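Local coordinates for oxidoreductase (Ralstonia eutropha, PDB 3HJ9), which is a putative nitroreductase that binds flavin mononucleotide and probably carries out flavin-dependent oxidoreductase chemistry, at residues A73-S78 / D108-C113; I29-P34 / K63-L68; R83-P88 / G165-N170. One frame throughout, in Å; residues are numbered along the deposited sequence.

Contact 1: A73-S78 / D108-C113; sequences AGVNRS and DPVHHC. With FMN (flavin mononucleotide), chain F.
Beyond the small apolar contact between Val75 and Pro109, the flat guanidinium of Arg77 works through its edge, with Asn76 OD1 and the FMN phosphate both in its plane. Arg77 NH2 gives an almost straight bond to FMN O1P (2.8 Å, N-H...O 172°), and Arg77 NH1 reaches FMN O3P at 2.9 Å. Side-on, NE and NH2 of Arg77 both donate to Asn76 OD1: the NE bond is shorter (2.8 Å) and straighter but comes from above the amide plane, the NH2 bond longer and bent although on a lone pair. With the chain bent at chi3 (-73°), the NE side of the guanidinium faces Asn76. Asn76 ND2 donates to Leu46 O and Arg49 O of the second subunit, tying this residue into the dimer interface where FMN sits. Strand 75-77 pairs antiparallel with strand 82-83, where Arg77 NH2 also reaches Arg83 O, while 108-113 forms the turn between strands 103-108 and 113-116, closed by a G1 beta bulge in which His112 and Cys113 face Asp108. Pro109 CG lies 3.3 Å from Ala73 O. Val75 CG2, beside the backbone N and anti to the carbonyl carbon (chi1 168° to CG1), lies 3.6 Å from Pro109 O and 4.0 Å from Pro109 CB. No direct hydrogen bond joins the segments; one water bridges them, accepting from Val75 N at 3.0 Å and donating to Pro109 O at 2.6 Å.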
loop_
_atom_site.group_PDB
_atom_site.type_symbol
_atom_site.label_atom_id
_atom_site.label_comp_id
_atom_site.label_asym_id
_atom_site.label_seq_id
_atom_site.Cartn_x
_atom_site.Cartn_y
_atom_site.Cartn_z
ATOM N N ALA A 73 6.276 -7.455 6.225
ATOM C CA ALA A 73 5.701 -8.803 6.008
ATOM C C ALA A 73 5.470 -9.679 7.231
ATOM O O ALA A 73 5.102 -10.835 7.061
ATOM C CB ALA A 73 6.664 -9.554 5.068
ATOM N N GLY A 74 5.678 -9.140 8.435
ATOM C CA GLY A 74 5.705 -9.904 9.634
ATOM C C GLY A 74 4.377 -10.412 10.130
ATOM O O GLY A 74 3.323 -9.911 9.703
ATOM N N VAL A 75 4.456 -11.409 11.019
ATOM C CA VAL A 75 3.292 -11.949 11.725
ATOM C C VAL A 75 3.018 -11.011 12.904
ATOM O O VAL A 75 3.906 -10.723 13.682
ATOM C CB VAL A 75 3.527 -13.380 12.220
ATOM C CG1 VAL A 75 2.415 -13.863 13.222
ATOM C CG2 VAL A 75 3.684 -14.332 10.994
ATOM N N ASN A 76 1.799 -10.508 13.003
ATOM C CA ASN A 76 1.395 -9.623 14.132
ATOM C C ASN A 76 0.361 -10.261 15.028
ATOM O O ASN A 76 0.086 -9.724 16.087
ATOM C CB ASN A 76 0.981 -8.209 13.643
ATOM C CG ASN A 76 -0.272 -8.188 12.767
ATOM O OD1 ASN A 76 -0.887 -9.212 12.453
ATOM N ND2 ASN A 76 -0.661 -6.992 12.380
ATOM N N ARG A 77 -0.181 -11.413 14.613
ATOM C CA ARG A 77 -1.113 -12.200 15.386
ATOM C C ARG A 77 -0.714 -13.683 15.303
ATOM O O ARG A 77 -0.777 -14.287 14.217
ATOM C CB ARG A 77 -2.535 -11.982 14.863
ATOM C CG ARG A 77 -3.102 -10.589 15.199
ATOM C CD ARG A 77 -4.176 -10.204 14.194
ATOM N NE ARG A 77 -3.585 -9.873 12.917
ATOM C CZ ARG A 77 -4.244 -9.778 11.756
ATOM N NH1 ARG A 77 -5.559 -10.045 11.666
ATOM N NH2 ARG A 77 -3.557 -9.449 10.667
ATOM N N SER A 78 -0.290 -14.250 16.433
ATOM C CA SER A 78 0.128 -15.668 16.469
ATOM C C SER A 78 -1.017 -16.597 16.060
ATOM O O SER A 78 -0.810 -17.498 15.238
ATOM C CB SER A 78 0.643 -16.088 17.857
ATOM O OG SER A 78 -0.404 -16.124 18.796
ATOM N N ASP A 108 11.023 -15.249 5.781
ATOM C CA ASP A 108 10.044 -16.209 6.268
ATOM C C ASP A 108 9.372 -15.520 7.476
ATOM O O ASP A 108 9.986 -15.430 8.540
ATOM C CB ASP A 108 10.754 -17.499 6.675
ATOM C CG ASP A 108 9.837 -18.527 7.272
ATOM O OD1 ASP A 108 8.617 -18.327 7.431
ATOM O OD2 ASP A 108 10.374 -19.583 7.620
ATOM N N PRO A 109 8.108 -15.071 7.331
ATOM C CA PRO A 109 7.435 -14.398 8.471
ATOM C C PRO A 109 7.136 -15.237 9.693
ATOM O O PRO A 109 7.286 -14.734 10.791
ATOM C CB PRO A 109 6.124 -13.932 7.861
ATOM C CG PRO A 109 6.417 -13.791 6.425
ATOM C CD PRO A 109 7.274 -14.962 6.118
ATOM N N VAL A 110 6.743 -16.497 9.502
ATOM C CA VAL A 110 6.375 -17.378 10.604
ATOM C C VAL A 110 7.560 -17.628 11.561
ATOM O O VAL A 110 7.348 -17.704 12.764
ATOM C CB VAL A 110 5.733 -18.710 10.079
ATOM C CG1 VAL A 110 5.538 -19.735 11.212
ATOM C CG2 VAL A 110 4.418 -18.396 9.328
ATOM N N HIS A 111 8.780 -17.719 11.010
ATOM C CA HIS A 111 10.002 -17.943 11.786
ATOM C C HIS A 111 10.902 -16.721 11.911
ATOM O O HIS A 111 11.943 -16.805 12.563
ATOM C CB HIS A 111 10.793 -19.125 11.199
ATOM C CG HIS A 111 10.020 -20.402 11.178
ATOM N ND1 HIS A 111 9.868 -21.190 12.295
ATOM C CD2 HIS A 111 9.317 -21.004 10.191
ATOM C CE1 HIS A 111 9.122 -22.235 11.994
ATOM N NE2 HIS A 111 8.778 -22.146 10.720
ATOM N N HIS A 112 10.496 -15.602 11.312
ATOM C CA HIS A 112 11.188 -14.333 11.345
ATOM C C HIS A 112 12.680 -14.513 11.082
ATOM O O HIS A 112 13.511 -14.244 11.925
ATOM C CB HIS A 112 10.893 -13.585 12.652
ATOM C CG HIS A 112 11.383 -12.170 12.671
ATOM N ND1 HIS A 112 11.012 -11.243 11.722
ATOM C CD2 HIS A 112 12.188 -11.514 13.543
ATOM C CE1 HIS A 112 11.594 -10.089 11.986
ATOM N NE2 HIS A 112 12.314 -10.228 13.083
ATOM N N CYS A 113 12.979 -15.074 9.922
ATOM C CA CYS A 113 14.345 -15.251 9.495
ATOM C C CYS A 113 14.431 -15.123 7.982
ATOM O O CYS A 113 13.402 -15.139 7.298
ATOM C CB CYS A 113 14.859 -16.609 9.957
ATOM S SG CYS A 113 13.985 -17.921 9.184
HETATM N N1 FMN F . -11.954 -8.622 2.372
HETATM C C2 FMN F . -13.288 -8.720 2.049
HETATM O O2 FMN F . -14.108 -9.025 2.903
HETATM N N3 FMN F . -13.709 -8.447 0.754
HETATM C C4 FMN F . -12.817 -8.125 -0.233
HETATM O O4 FMN F . -13.259 -7.869 -1.373
HETATM C C4A FMN F . -11.464 -8.042 0.076
HETATM N N5 FMN F . -10.559 -7.668 -0.905
HETATM C C5A FMN F . -9.215 -7.516 -0.640
HETATM C C6 FMN F . -8.355 -7.140 -1.693
HETATM C C7 FMN F . -6.985 -6.976 -1.441
HETATM C C7M FMN F . -6.079 -6.559 -2.557
HETATM C C8 FMN F . -6.484 -7.202 -0.161
HETATM C C8M FMN F . -5.024 -7.047 0.152
HETATM C C9 FMN F . -7.333 -7.573 0.875
HETATM C C9A FMN F . -8.732 -7.749 0.670
HETATM N N10 FMN F . -9.654 -8.134 1.681
HETATM C C10 FMN F . -11.019 -8.280 1.390
HETATM C "C1'" FMN F . -9.213 -8.354 3.092
HETATM C "C2'" FMN F . -8.510 -9.663 3.314
HETATM O "O2'" FMN F . -9.486 -10.668 3.246
HETATM C "C3'" FMN F . -7.780 -9.668 4.655
HETATM O "O3'" FMN F . -6.763 -8.717 4.556
HETATM C "C4'" FMN F . -7.268 -11.073 5.054
HETATM O "O4'" FMN F . -8.384 -11.837 5.383
HETATM C "C5'" FMN F . -6.366 -11.153 6.271
HETATM O "O5'" FMN F . -6.977 -10.473 7.353
HETATM P P FMN F . -6.200 -9.213 7.984
HETATM O O1P FMN F . -4.704 -9.377 8.071
HETATM O O2P FMN F . -6.391 -7.969 7.111
HETATM O O3P FMN F . -6.870 -9.010 9.319
HETATM O O HOH W 1 7.317 -12.208 11.441
#

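Contact 2: I29-P34 / K63-L68; sequences ITLPEP and KQLSEL
Leaving strand 28-30, the chain stays extended through Leu31 to Pro34 and runs past helix 62-73, so that its alpha carbons approach the helix twice: Leu31 CA is 5.5 Å from Ser66 CA, and Pro34 CA is 5.4 Å from Glu67 CA. Ser66 carries the contact. Its OG, anti to the backbone N (chi1 170°), reaches out from the helix and donates to Pro32 O at 2.6 Å, tilted 19° from the carbonyl plane. His112 NE2 is also hydrogen-bonded to this hydroxyl, which therefore joins three parts of the chain. The Pro32 ring lies over the serine, with Pro32 CD 3.9 Å from Ser66 CB, and Leu31 CB closes in on the same side chain. Deeper, Leu31 CD2 meets Leu65 CD2 at 4.4 Å. At the other end the Pro34 ring rests against the aliphatic part of Glu67. The carboxylate of Glu67 is held at both oxygens, OE1 by Tyr174 OH and OE2 by a salt bridge from Lys63 NZ, one helical turn back, which comes from above the carboxylate plane at 3.0 Å. The arrangement packs the continuation of an edge strand of the large antiparallel sheet against helix 62-73, at the margin of the alpha/beta fold of the nitroreductase family.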
loop_
_atom_site.group_PDB
_atom_site.type_symbol
_atom_site.label_atom_id
_atom_site.label_comp_id
_atom_site.label_asym_id
_atom_site.label_seq_id
_atom_site.Cartn_x
_atom_site.Cartn_y
_atom_site.Cartn_z
ATOM N N ILE A 29 19.776 -16.455 8.096
ATOM C CA ILE A 29 20.102 -15.342 8.986
ATOM C C ILE A 29 18.912 -15.231 9.960
ATOM O O ILE A 29 17.786 -15.007 9.520
ATOM C CB ILE A 29 20.335 -14.009 8.265
ATOM C CG1 ILE A 29 21.493 -14.119 7.264
ATOM C CG2 ILE A 29 20.661 -12.907 9.289
ATOM C CD1 ILE A 29 21.682 -12.884 6.401
ATOM N N THR A 30 19.168 -15.474 11.255
ATOM C CA THR A 30 18.134 -15.349 12.288
ATOM C C THR A 30 18.062 -13.869 12.653
ATOM O O THR A 30 19.083 -13.180 12.728
ATOM C CB THR A 30 18.425 -16.213 13.519
ATOM O OG1 THR A 30 19.753 -15.945 13.973
ATOM C CG2 THR A 30 18.299 -17.699 13.172
ATOM N N LEU A 31 16.858 -13.374 12.847
ATOM C CA LEU A 31 16.614 -11.973 13.154
ATOM C C LEU A 31 16.124 -11.848 14.599
ATOM O O LEU A 31 15.374 -12.712 15.070
ATOM C CB LEU A 31 15.545 -11.440 12.210
ATOM C CG LEU A 31 15.846 -11.500 10.713
ATOM C CD1 LEU A 31 14.588 -11.262 9.932
ATOM C CD2 LEU A 31 16.944 -10.468 10.330
ATOM N N PRO A 32 16.509 -10.757 15.300
ATOM C CA PRO A 32 16.028 -10.587 16.678
ATOM C C PRO A 32 14.553 -10.223 16.714
ATOM O O PRO A 32 14.002 -9.754 15.695
ATOM C CB PRO A 32 16.911 -9.449 17.212
ATOM C CG PRO A 32 17.249 -8.666 16.011
ATOM C CD PRO A 32 17.447 -9.678 14.934
ATOM N N GLU A 33 13.911 -10.470 17.856
ATOM C CA GLU A 33 12.481 -10.171 18.005
ATOM C C GLU A 33 12.220 -8.691 17.802
ATOM O O GLU A 33 12.938 -7.885 18.357
ATOM C CB GLU A 33 11.921 -10.558 19.388
ATOM C CG GLU A 33 11.628 -12.016 19.525
ATOM C CD GLU A 33 10.742 -12.331 20.723
ATOM O OE1 GLU A 33 11.158 -12.011 21.878
ATOM O OE2 GLU A 33 9.637 -12.918 20.488
ATOM N N PRO A 34 11.195 -8.331 17.015
ATOM C CA PRO A 34 10.894 -6.911 16.817
ATOM C C PRO A 34 10.252 -6.232 18.069
ATOM O O PRO A 34 9.583 -6.924 18.849
ATOM C CB PRO A 34 9.931 -6.941 15.623
ATOM C CG PRO A 34 9.216 -8.227 15.759
ATOM C CD PRO A 34 10.210 -9.199 16.345
ATOM N N LYS A 63 19.059 -5.101 14.033
ATOM C CA LYS A 63 17.794 -4.657 14.657
ATOM C C LYS A 63 16.884 -3.954 13.648
ATOM O O LYS A 63 15.682 -4.200 13.634
ATOM C CB LYS A 63 18.051 -3.715 15.852
ATOM C CG LYS A 63 16.782 -3.292 16.682
ATOM C CD LYS A 63 17.162 -2.321 17.829
ATOM C CE LYS A 63 15.963 -1.817 18.659
ATOM N NZ LYS A 63 14.917 -1.121 17.856
ATOM N N GLN A 64 17.463 -3.080 12.823
ATOM C CA GLN A 64 16.713 -2.354 11.818
ATOM C C GLN A 64 16.291 -3.258 10.677
ATOM O O GLN A 64 15.157 -3.150 10.228
ATOM C CB GLN A 64 17.440 -1.128 11.289
ATOM C CG GLN A 64 17.454 0.044 12.259
ATOM C CD GLN A 64 17.983 1.328 11.626
ATOM O OE1 GLN A 64 18.625 1.299 10.567
ATOM N NE2 GLN A 64 17.734 2.463 12.289
ATOM N N LEU A 65 17.180 -4.137 10.200
ATOM C CA LEU A 65 16.771 -5.096 9.152
ATOM C C LEU A 65 15.557 -5.913 9.626
ATOM O O LEU A 65 14.587 -6.095 8.891
ATOM C CB LEU A 65 17.917 -6.021 8.789
ATOM C CG LEU A 65 17.718 -7.056 7.679
ATOM C CD1 LEU A 65 17.267 -6.399 6.363
ATOM C CD2 LEU A 65 19.039 -7.861 7.530
ATOM N N SER A 66 15.611 -6.349 10.878
ATOM C CA SER A 66 14.543 -7.134 11.493
ATOM C C SER A 66 13.216 -6.405 11.538
ATOM O O SER A 66 12.200 -6.937 11.087
ATOM C CB SER A 66 14.946 -7.539 12.911
ATOM O OG SER A 66 13.867 -8.110 13.628
ATOM N N GLU A 67 13.230 -5.196 12.093
ATOM C CA GLU A 67 12.016 -4.391 12.217
ATOM C C GLU A 67 11.395 -3.994 10.858
ATOM O O GLU A 67 10.189 -4.023 10.713
ATOM C CB GLU A 67 12.255 -3.185 13.135
ATOM C CG GLU A 67 12.514 -3.593 14.583
ATOM C CD GLU A 67 12.776 -2.434 15.509
ATOM O OE1 GLU A 67 13.105 -1.327 15.022
ATOM O OE2 GLU A 67 12.640 -2.629 16.736
ATOM N N LEU A 68 12.235 -3.690 9.882
ATOM C CA LEU A 68 11.827 -3.359 8.501
ATOM C C LEU A 68 11.076 -4.528 7.865
ATOM O O LEU A 68 9.951 -4.355 7.307
ATOM C CB LEU A 68 13.075 -3.056 7.634
ATOM C CG LEU A 68 12.908 -2.891 6.120
ATOM C CD1 LEU A 68 12.010 -1.658 5.800
ATOM C CD2 LEU A 68 14.293 -2.824 5.426
#

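Contact 3: R83-P88 / G165-N170; sequences RTAPSP and GAMAEN. With FMN (flavin mononucleotide), chain F.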
loop_
_atom_site.group_PDB
_atom_site.type_symbol
_atom_site.label_atom_id
_atom_site.label_comp_id
_atom_site.label_asym_id
_atom_site.label_seq_id
_atom_site.Cartn_x
_atom_site.Cartn_y
_atom_site.Cartn_z
ATOM N N ARG A 83 -0.861 -11.040 9.465
ATOM C CA ARG A 83 0.288 -10.225 9.081
ATOM C C ARG A 83 0.081 -8.731 9.299
ATOM O O ARG A 83 -1.030 -8.266 9.521
ATOM C CB ARG A 83 0.658 -10.531 7.626
ATOM C CG ARG A 83 0.782 -12.054 7.256
ATOM C CD ARG A 83 1.860 -12.771 8.059
ATOM N NE ARG A 83 1.794 -14.227 7.965
ATOM C CZ ARG A 83 2.329 -14.983 7.011
ATOM N NH1 ARG A 83 2.988 -14.461 5.967
ATOM N NH2 ARG A 83 2.193 -16.296 7.110
ATOM N N THR A 84 1.177 -7.985 9.230
ATOM C CA THR A 84 1.145 -6.537 9.403
ATOM C C THR A 84 0.451 -5.836 8.244
ATOM O O THR A 84 0.045 -4.710 8.427
ATOM C CB THR A 84 2.572 -5.958 9.542
ATOM O OG1 THR A 84 3.332 -6.438 8.443
ATOM C CG2 THR A 84 3.230 -6.411 10.893
ATOM N N ALA A 85 0.301 -6.509 7.089
ATOM C CA ALA A 85 -0.340 -5.974 5.872
ATOM C C ALA A 85 -1.440 -6.945 5.421
ATOM O O ALA A 85 -1.337 -8.174 5.630
ATOM C CB ALA A 85 0.697 -5.777 4.756
ATOM N N PRO A 86 -2.507 -6.411 4.815
ATOM C CA PRO A 86 -3.578 -7.285 4.345
ATOM C C PRO A 86 -3.178 -8.112 3.110
ATOM O O PRO A 86 -2.137 -7.876 2.476
ATOM C CB PRO A 86 -4.690 -6.297 4.009
ATOM C CG PRO A 86 -3.913 -5.075 3.543
ATOM C CD PRO A 86 -2.738 -5.006 4.430
ATOM N N SER A 87 -3.999 -9.098 2.813
ATOM C CA SER A 87 -3.823 -9.934 1.611
ATOM C C SER A 87 -5.156 -10.560 1.222
ATOM O O SER A 87 -5.867 -10.984 2.103
ATOM C CB SER A 87 -2.763 -11.027 1.842
ATOM O OG SER A 87 -3.210 -11.987 2.794
ATOM N N PRO A 88 -5.468 -10.667 -0.093
ATOM C CA PRO A 88 -6.749 -11.228 -0.554
ATOM C C PRO A 88 -6.980 -12.655 -0.030
ATOM O O PRO A 88 -6.052 -13.470 -0.057
ATOM C CB PRO A 88 -6.604 -11.205 -2.086
ATOM C CG PRO A 88 -5.189 -11.277 -2.313
ATOM C CD PRO A 88 -4.550 -10.468 -1.231
ATOM N N GLY A 165 1.879 -2.959 -2.522
ATOM C CA GLY A 165 1.825 -1.553 -2.177
ATOM C C GLY A 165 1.676 -1.281 -0.684
ATOM O O GLY A 165 2.309 -0.394 -0.146
ATOM N N ALA A 166 0.778 -2.025 -0.043
ATOM C CA ALA A 166 0.518 -1.924 1.393
ATOM C C ALA A 166 1.747 -2.303 2.176
ATOM O O ALA A 166 2.122 -1.607 3.113
ATOM C CB ALA A 166 -0.623 -2.813 1.786
HETATM N N MSE A 167 2.402 -3.378 1.750
HETATM C CA MSE A 167 3.595 -3.876 2.432
HETATM C C MSE A 167 4.752 -2.910 2.250
HETATM O O MSE A 167 5.497 -2.614 3.209
HETATM C CB MSE A 167 3.980 -5.258 1.913
HETATM C CG MSE A 167 2.906 -6.263 2.198
HETATM SE SE MSE A 167 3.110 -7.843 1.083
HETATM C CE MSE A 167 4.116 -8.948 2.260
ATOM N N ALA A 168 4.877 -2.398 1.031
ATOM C CA ALA A 168 5.893 -1.357 0.733
ATOM C C ALA A 168 5.559 -0.086 1.530
ATOM O O ALA A 168 6.477 0.636 1.923
ATOM C CB ALA A 168 5.939 -1.040 -0.765
ATOM N N GLU A 169 4.259 0.186 1.793
ATOM C CA GLU A 169 3.894 1.382 2.578
ATOM C C GLU A 169 4.289 1.230 4.051
ATOM O O GLU A 169 4.773 2.183 4.663
ATOM C CB GLU A 169 2.409 1.738 2.429
ATOM C CG GLU A 169 2.007 3.051 3.063
ATOM C CD GLU A 169 2.693 4.286 2.476
ATOM O OE1 GLU A 169 3.474 4.164 1.500
ATOM O OE2 GLU A 169 2.429 5.405 3.002
ATOM N N ASN A 170 4.070 0.040 4.622
ATOM C CA ASN A 170 4.554 -0.247 5.963
ATOM C C ASN A 170 6.068 0.015 6.041
ATOM O O ASN A 170 6.539 0.577 7.023
ATOM C CB ASN A 170 4.295 -1.702 6.378
ATOM C CG ASN A 170 2.838 -1.995 6.671
ATOM O OD1 ASN A 170 1.998 -1.092 6.671
ATOM N ND2 ASN A 170 2.525 -3.281 6.900
HETATM N N1 FMN F . -11.954 -8.622 2.372
HETATM C C2 FMN F . -13.288 -8.720 2.049
HETATM O O2 FMN F . -14.108 -9.025 2.903
HETATM N N3 FMN F . -13.709 -8.447 0.754
HETATM C C4 FMN F . -12.817 -8.125 -0.233
HETATM O O4 FMN F . -13.259 -7.869 -1.373
HETATM C C4A FMN F . -11.464 -8.042 0.076
HETATM N N5 FMN F . -10.559 -7.668 -0.905
HETATM C C5A FMN F . -9.215 -7.516 -0.640
HETATM C C6 FMN F . -8.355 -7.140 -1.693
HETATM C C7 FMN F . -6.985 -6.976 -1.441
HETATM C C7M FMN F . -6.079 -6.559 -2.557
HETATM C C8 FMN F . -6.484 -7.202 -0.161
HETATM C C8M FMN F . -5.024 -7.047 0.152
HETATM C C9 FMN F . -7.333 -7.573 0.875
HETATM C C9A FMN F . -8.732 -7.749 0.670
HETATM N N10 FMN F . -9.654 -8.134 1.681
HETATM C C10 FMN F . -11.019 -8.280 1.390
HETATM C "C1'" FMN F . -9.213 -8.354 3.092
HETATM C "C2'" FMN F . -8.510 -9.663 3.314
HETATM O "O2'" FMN F . -9.486 -10.668 3.246
HETATM C "C3'" FMN F . -7.780 -9.668 4.655
HETATM O "O3'" FMN F . -6.763 -8.717 4.556
HETATM C "C4'" FMN F . -7.268 -11.073 5.054
HETATM O "O4'" FMN F . -8.384 -11.837 5.383
HETATM C "C5'" FMN F . -6.366 -11.153 6.271
HETATM O "O5'" FMN F . -6.977 -10.473 7.353
HETATM P P FMN F . -6.200 -9.213 7.984
HETATM O O1P FMN F . -4.704 -9.377 8.071
HETATM O O2P FMN F . -6.391 -7.969 7.111
HETATM O O3P FMN F . -6.870 -9.010 9.319
#
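Ala85 CB presses against Met167 CG, a selenomethionine carbon, at 3.4 Å, tighter than ordinary van der Waals contact. The Ala85 methyl also faces Ala166 CB, 4.4 Å away, and the neighbouring Pro86 sets its CD 4.0 Å from the same Ala166 methyl. The loop thus lies close to helix 156-177 through small side chains, and the rest of Met167 runs on to Ile94, Val96 and Phe141 of the sheet. Outward, the amide of Asn170, with CG anti to its carbonyl carbon (chi1 -73°), reaches the loop backbone: Asn170 ND2 makes a weak bond to Thr84 O (3.2 Å). The stronger partner of ND2 is Ala71 O, which also holds Thr84 OG1, so helix 62-73 binds both side chains. Thr84 O in turn receives NE of Arg49 from the second subunit. At the other end the loop turns to the cofactor. Ser87 N donates to FMN O3' (3.3 Å, N-H...O 154°), Pro86 CB touches that ribityl oxygen, and Pro88 CD lies 3.7 Å from FMN C8M on the dimethylbenzene end. This helix-backed loop forms one wall of an FMN site completed across the dimer interface, as in the nitroreductase family.

How the contacts relate
Contact 2 lies first along the chain, closing before contacts 1 and 3 open, whereas the segments of contacts 1 and 3 alternate. Centres of contacts 1 and 2 are about 11 Å apart; helix 62-73 is followed in the chain by strand 75-77, and His112 of the turn 108-113 ties contact 1 to contact 2. Contacts 1 and 3, centres about 13 Å apart, are joined at and beside the two-stranded sheet of 75-77 and 82-83, by the backbone pair Gly74 O and Thr84 N and by the Arg77 side chain on Arg83 O. Contacts 2 and 3, centres about 18 Å apart, do not touch. All three border the second subunit. Contact 1 reaches the FMN phosphate, contact 3 its ribityl chain and dimethylbenzene end, with further partners from the second subunit.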